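Long-range contacts in 5-dehydro-2-deoxygluconokinase (PDB 2QCV), which probably phosphorylates 5-dehydro-2-deoxy-D-gluconate with ATP, giving 6-phospho-5-dehydro-2-deoxy-D-gluconate in the breakdown of myo-inositol: residues A[93-98]-A[122-126]; A[186-190]-A[212-216]; A[274-279]-A[293-299]. All blocks are in the same frame, centred on the assembly; numbering follows the deposited sequence. Where two conformers were deposited one is given.

Contact 1. Residues A[93-98]-A[122-126]; sequences DQEGHK and ADLYL
A stacked His-97/Tyr-125 pair and one backbone hydrogen bond join two loops at the base of the lid, where the chain passes between the large sheet and the smaller four-stranded one. The imidazole lies flat over the middle of one face of the tyrosine ring, with centroids 3.7 Å apart and planes only 5° from parallel. His-97 NE2 comes above the far end of the phenol, 3.5 Å from Tyr-125 CZ, and ND1 sits over the inner end near CG and CD2. Tyr-125 OH is hydrogen-bonded to Asp-120, earlier in the same loop. Beside the stack, Ala-122 N donates to Lys-98 O (2.8 Å), and His-97 CB packs on Ala-122 CA at 3.8 Å.

In the PfkB fold the lid is a β-sheet set against the α/β core. Here residues 93-98 lead from edge strand 90-92 of the large sheet to lid strand 101-106, while 122-126 follow lid strand 111-117 on the way back to the core, so the contact ties the outgoing connection to the returning one. The histidine is oriented from within its own loop. Asp-93 OD2 receives His-97 ND1 on its syn side at 2.7 Å, almost straight (170°) and in the imidazole plane. The other carboxylate oxygen, OD1, is gripped from opposite faces by Glu-95 N, closing an Asx turn, and by His-97 N. With CG anti to the backbone N (chi1 179°), Asp-93 carries its carboxylate forward over the residues that follow, where these N-H groups meet it, and its charge would probably polarise the imidazole. At the other nitrogen, a water lies 2.7 Å from His-97 NE2 and makes a weak bond to Tyr-125 OH. On the far side of the loop, Lys-98 reaches a neighbouring subunit, packing on its Tyr-117.

Contact 2. Residues A[186-190]-A[212-216]; sequences PEETA and VLENR
Val-212, in the last turn of helix 207-213, meets the first turn of helix 186-199 with both its side chain and its carbonyl. Its CG1 branch, anti to the backbone N (chi1 169°), presses on the methyl of Thr-189, with CG1 to CG2 at 3.5 Å; Tyr-178 touches both residues. Val-212 O faces the methyl of Ala-190, 3.3 Å from its CB, and also accepts from a water at 2.7 Å. The same water donates to Pro-186 O, so it bridges a carbonyl of each segment. At Leu-213 the backbones draw close, its CA lying 4.4 Å from that of Ala-190, while the leucine side chain turns to Tyr-193 and Ala-197 further along helix 186-199.

Glu-214 is the first residue to leave helical geometry, and its carboxylate pairs with Arg-207. Asn-215 then takes a positive phi (58°) as the C-prime residue of a Schellman motif: its N returns to Val-212 O, and Arg-216 N to Asp-211 O. Helix 186-199 is the crossover of a right-handed β-α-β unit between parallel strands 171-175 and 202-206, and helix 207-213 follows the second strand directly, so the contact sets the start of one helix against the capped end of the next.

The turn also brings the Asn-215 side chain over the helix. Its CB packs on Ala-190 CB at 3.6 Å, and its amide slants across the Glu-187 side chain, with OD1 3.5 Å from Glu-187 CG. The amide and carboxylate planes are 18° apart; the main partner of this carboxylate is Lys-160 of another subunit, to which Glu-187 OE2 forms a salt bridge.

Contact 3. Residues A[274-279]-A[293-299]; sequences SYASAF and LKYGSAS
Helices 274-279 and 293-299 run roughly antiparallel, their directions 145° apart, and their axes approach to 7.0 Å. So close a crossing depends on Gly-296: its CA lies 3.7 Å from that of Tyr-275, and Tyr-275 CA makes a CA-H...O contact with Gly-296 O.

A first torsion of -174° swings the Tyr-275 ring opposite its own N and lays it along the neighbouring helix. Gly-296 CA sits over one face, 3.9 Å from the ring centroid, in a CH-pi contact offset toward the rim. The phenol end continues to Leu-293, whose CD2 branch touches both Tyr-275 OH and Phe-279 CE1, the latter at 3.7 Å. Beyond the pair, Tyr-275 OH bonds to Ser-246 and its ring has a cation-pi contact with Lys-240, while Phe-279 and Leu-293 pack on Val-238 of the sheet.

On the other side of the glycine, Ala-278 CB fits between Tyr-295 O, at 3.2 Å, and Ser-299 CB, at 3.4 Å, which is tight for two carbons. A water donates to Ser-277 OG and lies near Ser-299 OG, so close that the details there are doubtful. Ser-297 turns its hydroxyl back to its own helix, where OG donates to Leu-293 O (2.7 Å); that carbonyl also accepts from Ser-297 N, the two donors arriving from opposite faces of its plane.

Small residues at the crossing, with aromatic and aliphatic groups directed at the sheet, make a buried helix pair of the α/β core. Helix 271-284 starts within the Gly-Ala-Gly-Asp signature of PfkB kinases, which in relatives supplies the anion hole and the catalytic base.

The three contacts follow one another along the chain without overlapping, their centres 26 to 31 Å apart, and none touches another; the nearest pair, contacts 1 and 2, stay about 10 Å apart between closest atoms. Contact 1 lies at the edge of the large sheet beside strand 90-92, where the lid is attached, and contact 3 on the opposite side of the chain's centre, against strands 236-240 and 246-250. Contact 2 belongs to the helices that flank strand 202-206 of the same sheet. One α/β core therefore carries all three: a lid junction and a helix-end contact, each touching a different neighbouring subunit, and the buried helix pair after the signature sequence, which no other chain touches.

Contact 1. Residues A[93-98]-A[122-126]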
# COMPACT_ATOMS: atom_id res chain seq x y z
N ASP A 93 14.42 4.67 -13.39
CA ASP A 93 13.51 3.81 -12.64
C ASP A 93 12.92 2.78 -13.59
O ASP A 93 12.50 3.12 -14.69
CB ASP A 93 12.39 4.66 -12.05
CG ASP A 93 11.37 3.84 -11.27
OD1 ASP A 93 10.40 3.34 -11.86
OD2 ASP A 93 11.53 3.73 -10.03
N GLN A 94 12.90 1.53 -13.16
CA GLN A 94 12.40 0.44 -14.00
C GLN A 94 11.12 -0.18 -13.43
O GLN A 94 10.77 -1.30 -13.83
CB GLN A 94 13.47 -0.67 -14.16
CG GLN A 94 14.81 -0.23 -14.77
CD GLN A 94 14.71 0.28 -16.20
OE1 GLN A 94 13.87 -0.17 -16.98
NE2 GLN A 94 15.56 1.24 -16.54
N GLU A 95 10.42 0.54 -12.55
CA GLU A 95 9.25 0.03 -11.86
C GLU A 95 8.00 0.89 -12.15
O GLU A 95 7.00 0.77 -11.45
CB GLU A 95 9.44 -0.05 -10.33
CG GLU A 95 10.66 -0.79 -9.74
CD GLU A 95 10.75 -0.58 -8.17
OE1 GLU A 95 9.89 -1.15 -7.45
OE2 GLU A 95 11.66 0.16 -7.64
N GLY A 96 8.04 1.73 -13.18
CA GLY A 96 6.86 2.49 -13.59
C GLY A 96 6.58 3.74 -12.76
O GLY A 96 5.54 4.34 -12.89
N HIS A 97 7.51 4.14 -11.92
CA HIS A 97 7.29 5.36 -11.12
C HIS A 97 7.40 6.64 -11.94
O HIS A 97 8.23 6.74 -12.83
CB HIS A 97 8.26 5.42 -9.94
CG HIS A 97 8.12 4.26 -9.01
ND1 HIS A 97 9.16 3.39 -8.75
CD2 HIS A 97 7.06 3.81 -8.29
CE1 HIS A 97 8.75 2.47 -7.90
NE2 HIS A 97 7.48 2.69 -7.61
N LYS A 98 6.53 7.59 -11.64
CA LYS A 98 6.44 8.87 -12.33
C LYS A 98 7.33 9.92 -11.70
O LYS A 98 7.67 9.85 -10.52
CB LYS A 98 4.99 9.38 -12.27
CG LYS A 98 3.96 8.43 -12.79
CD LYS A 98 4.04 8.27 -14.27
CE LYS A 98 3.04 7.19 -14.72
NZ LYS A 98 3.04 7.08 -16.16
N ALA A 122 9.48 8.78 -8.72
CA ALA A 122 10.73 8.12 -9.04
C ALA A 122 11.89 8.54 -8.12
O ALA A 122 12.69 7.70 -7.74
CB ALA A 122 11.09 8.35 -10.51
N ASP A 123 12.01 9.83 -7.80
CA ASP A 123 13.20 10.27 -7.06
C ASP A 123 13.33 9.65 -5.67
O ASP A 123 14.43 9.56 -5.14
CB ASP A 123 13.33 11.77 -7.01
CG ASP A 123 12.22 12.44 -6.21
OD1 ASP A 123 12.28 12.43 -4.97
OD2 ASP A 123 11.35 13.07 -6.83
N LEU A 124 12.20 9.21 -5.12
CA LEU A 124 12.17 8.62 -3.79
C LEU A 124 12.59 7.16 -3.79
O LEU A 124 12.84 6.62 -2.73
CB LEU A 124 10.77 8.76 -3.17
CG LEU A 124 10.30 10.21 -2.89
CD1 LEU A 124 8.83 10.19 -2.38
CD2 LEU A 124 11.23 10.87 -1.93
N TYR A 125 12.72 6.55 -4.97
CA TYR A 125 13.16 5.17 -5.10
C TYR A 125 14.66 5.00 -5.37
O TYR A 125 15.11 3.90 -5.61
CB TYR A 125 12.32 4.46 -6.19
CG TYR A 125 10.95 4.21 -5.64
CD1 TYR A 125 10.73 3.09 -4.85
CD2 TYR A 125 9.92 5.14 -5.79
CE1 TYR A 125 9.52 2.86 -4.27
CE2 TYR A 125 8.66 4.90 -5.22
CZ TYR A 125 8.48 3.77 -4.46
OH TYR A 125 7.28 3.48 -3.87
N LEU A 126 15.42 6.09 -5.33
CA LEU A 126 16.87 6.00 -5.32
C LEU A 126 17.23 5.14 -4.11
O LEU A 126 16.69 5.33 -3.01
CB LEU A 126 17.52 7.39 -5.20
CG LEU A 126 19.04 7.47 -5.15
CD1 LEU A 126 19.63 7.08 -6.54
CD2 LEU A 126 19.50 8.88 -4.63
O HOH W 1 6.00 1.18 -5.90

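Contact 2. Residues A[186-190]-A[212-216]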
# COMPACT_ATOMS: atom_id res chain seq x y z
N PRO A 186 6.15 16.45 11.88
CA PRO A 186 7.35 17.24 12.13
C PRO A 186 8.39 16.58 13.03
O PRO A 186 9.56 16.86 12.87
CB PRO A 186 6.81 18.52 12.79
CG PRO A 186 5.39 18.58 12.38
CD PRO A 186 4.93 17.16 12.30
N GLU A 187 7.95 15.76 13.98
CA GLU A 187 8.90 15.04 14.84
C GLU A 187 9.74 14.04 14.02
O GLU A 187 10.92 13.86 14.28
CB GLU A 187 8.20 14.35 16.01
CG GLU A 187 9.19 14.09 17.10
CD GLU A 187 8.60 13.75 18.41
OE1 GLU A 187 7.39 13.43 18.48
OE2 GLU A 187 9.36 13.77 19.39
N GLU A 188 9.12 13.39 13.03
CA GLU A 188 9.84 12.53 12.10
C GLU A 188 10.92 13.33 11.35
O GLU A 188 12.07 12.90 11.24
CB GLU A 188 8.86 11.91 11.11
CG GLU A 188 9.46 11.08 10.04
CD GLU A 188 8.51 10.93 8.85
OE1 GLU A 188 7.58 11.75 8.70
OE2 GLU A 188 8.71 10.00 8.07
N THR A 189 10.54 14.51 10.86
CA THR A 189 11.50 15.38 10.21
C THR A 189 12.65 15.70 11.17
O THR A 189 13.80 15.60 10.78
CB THR A 189 10.82 16.66 9.63
OG1 THR A 189 9.65 16.27 8.86
CG2 THR A 189 11.81 17.44 8.75
N ALA A 190 12.35 16.06 12.41
CA ALA A 190 13.38 16.40 13.41
C ALA A 190 14.38 15.25 13.63
O ALA A 190 15.59 15.45 13.63
CB ALA A 190 12.73 16.80 14.75
N VAL A 212 12.50 23.24 12.88
CA VAL A 212 12.03 21.88 12.58
C VAL A 212 13.07 20.83 12.96
O VAL A 212 12.74 19.85 13.60
CB VAL A 212 11.57 21.79 11.11
CG1 VAL A 212 11.33 20.34 10.67
CG2 VAL A 212 10.28 22.65 10.97
N LEU A 213 14.30 21.06 12.55
CA LEU A 213 15.44 20.23 12.92
C LEU A 213 15.51 19.98 14.43
O LEU A 213 15.80 18.88 14.88
CB LEU A 213 16.72 20.90 12.42
CG LEU A 213 18.11 20.22 12.55
CD1 LEU A 213 19.15 20.65 11.49
CD2 LEU A 213 18.69 20.41 13.97
N GLU A 214 15.26 21.03 15.20
CA GLU A 214 15.39 20.96 16.64
C GLU A 214 14.13 20.47 17.31
O GLU A 214 14.04 20.50 18.55
CB GLU A 214 15.78 22.34 17.16
CG GLU A 214 17.17 22.78 16.70
CD GLU A 214 17.45 24.27 16.99
OE1 GLU A 214 16.90 24.80 17.96
OE2 GLU A 214 18.19 24.89 16.26
N ASN A 215 13.14 20.04 16.52
CA ASN A 215 11.83 19.62 17.04
C ASN A 215 11.11 20.70 17.85
O ASN A 215 10.50 20.39 18.88
CB ASN A 215 12.00 18.35 17.92
CG ASN A 215 10.70 17.58 18.15
OD1 ASN A 215 9.83 17.51 17.27
ND2 ASN A 215 10.58 17.00 19.35
N ARG A 216 11.20 21.95 17.40
CA ARG A 216 10.56 23.08 18.07
C ARG A 216 9.38 23.53 17.25
O ARG A 216 9.36 23.40 16.00
CB ARG A 216 11.53 24.25 18.25
CG ARG A 216 12.97 23.84 18.37
CD ARG A 216 13.90 25.03 18.52
NE ARG A 216 13.72 25.66 19.81
CZ ARG A 216 14.44 25.43 20.90
NH1 ARG A 216 15.47 24.58 20.91
NH2 ARG A 216 14.14 26.09 22.00
O HOH W 2 10.07 19.35 13.90

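Contact 3. Residues A[274-279]-A[293-299]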
# COMPACT_ATOMS: atom_id res chain seq x y z
N SER A 274 19.00 29.12 -5.39
CA SER A 274 19.87 30.18 -5.90
C SER A 274 20.83 30.67 -4.80
O SER A 274 22.04 30.84 -5.06
CB SER A 274 19.06 31.36 -6.45
OG SER A 274 18.80 31.16 -7.83
N TYR A 275 20.31 30.83 -3.59
CA TYR A 275 21.14 31.20 -2.46
C TYR A 275 22.27 30.18 -2.24
O TYR A 275 23.43 30.56 -2.14
CB TYR A 275 20.27 31.41 -1.21
CG TYR A 275 21.04 31.93 -0.02
CD1 TYR A 275 21.92 31.11 0.67
CD2 TYR A 275 20.88 33.25 0.42
CE1 TYR A 275 22.65 31.60 1.77
CE2 TYR A 275 21.57 33.73 1.52
CZ TYR A 275 22.45 32.91 2.19
OH TYR A 275 23.14 33.39 3.27
N ALA A 276 21.94 28.89 -2.22
CA ALA A 276 22.90 27.84 -1.91
C ALA A 276 23.95 27.75 -3.00
O ALA A 276 25.13 27.63 -2.70
CB ALA A 276 22.21 26.49 -1.73
N SER A 277 23.51 27.77 -4.26
CA SER A 277 24.47 27.63 -5.38
C SER A 277 25.47 28.79 -5.39
O SER A 277 26.67 28.57 -5.49
CB SER A 277 23.74 27.49 -6.72
OG SER A 277 22.77 28.46 -6.94
N ALA A 278 24.98 30.02 -5.24
CA ALA A 278 25.86 31.21 -5.27
C ALA A 278 26.73 31.31 -4.01
O ALA A 278 27.89 31.73 -4.08
CB ALA A 278 25.05 32.50 -5.51
N PHE A 279 26.17 30.97 -2.85
CA PHE A 279 26.95 30.93 -1.62
C PHE A 279 28.09 29.92 -1.74
O PHE A 279 29.26 30.24 -1.47
CB PHE A 279 26.05 30.57 -0.43
CG PHE A 279 26.79 30.42 0.87
CD1 PHE A 279 27.01 31.51 1.71
CD2 PHE A 279 27.22 29.20 1.27
CE1 PHE A 279 27.72 31.36 2.91
CE2 PHE A 279 27.92 29.03 2.47
CZ PHE A 279 28.17 30.12 3.28
N LEU A 293 27.93 35.14 1.70
CA LEU A 293 26.57 35.52 2.08
C LEU A 293 25.95 36.54 1.11
O LEU A 293 24.74 36.46 0.82
CB LEU A 293 26.55 36.04 3.52
CG LEU A 293 26.90 35.08 4.66
CD1 LEU A 293 27.06 35.89 6.00
CD2 LEU A 293 25.84 33.95 4.82
N LYS A 294 26.76 37.45 0.57
CA LYS A 294 26.25 38.44 -0.39
C LYS A 294 25.91 37.78 -1.72
O LYS A 294 24.90 38.08 -2.34
CB LYS A 294 27.29 39.53 -0.64
CG LYS A 294 27.71 40.28 0.60
CD LYS A 294 28.56 41.51 0.31
CE LYS A 294 29.23 42.06 1.59
NZ LYS A 294 28.22 42.33 2.65
N TYR A 295 26.78 36.87 -2.17
CA TYR A 295 26.50 36.11 -3.37
C TYR A 295 25.20 35.33 -3.26
O TYR A 295 24.43 35.36 -4.19
CB TYR A 295 27.66 35.18 -3.72
CG TYR A 295 28.74 35.87 -4.52
CD1 TYR A 295 29.63 36.78 -3.91
CD2 TYR A 295 28.92 35.58 -5.87
CE1 TYR A 295 30.62 37.38 -4.63
CE2 TYR A 295 29.96 36.22 -6.62
CZ TYR A 295 30.79 37.10 -5.98
OH TYR A 295 31.81 37.75 -6.65
N GLY A 296 24.94 34.66 -2.13
CA GLY A 296 23.72 33.86 -1.99
C GLY A 296 22.51 34.79 -2.00
O GLY A 296 21.51 34.54 -2.69
N SER A 297 22.61 35.87 -1.25
CA SER A 297 21.51 36.81 -1.17
C SER A 297 21.21 37.50 -2.50
O SER A 297 20.03 37.65 -2.88
CB SER A 297 21.79 37.86 -0.09
OG SER A 297 22.19 37.26 1.10
N ALA A 298 22.24 37.92 -3.22
CA ALA A 298 22.04 38.57 -4.51
C ALA A 298 21.40 37.61 -5.53
O ALA A 298 20.49 37.98 -6.30
CB ALA A 298 23.40 39.15 -5.04
N SER A 299 21.89 36.38 -5.58
CA SER A 299 21.33 35.38 -6.48
C SER A 299 19.86 35.09 -6.17
O SER A 299 19.05 34.99 -7.09
CB SER A 299 22.13 34.07 -6.40
OG SER A 299 21.81 33.21 -7.50
O HOH W 3 23.06 31.15 -8.24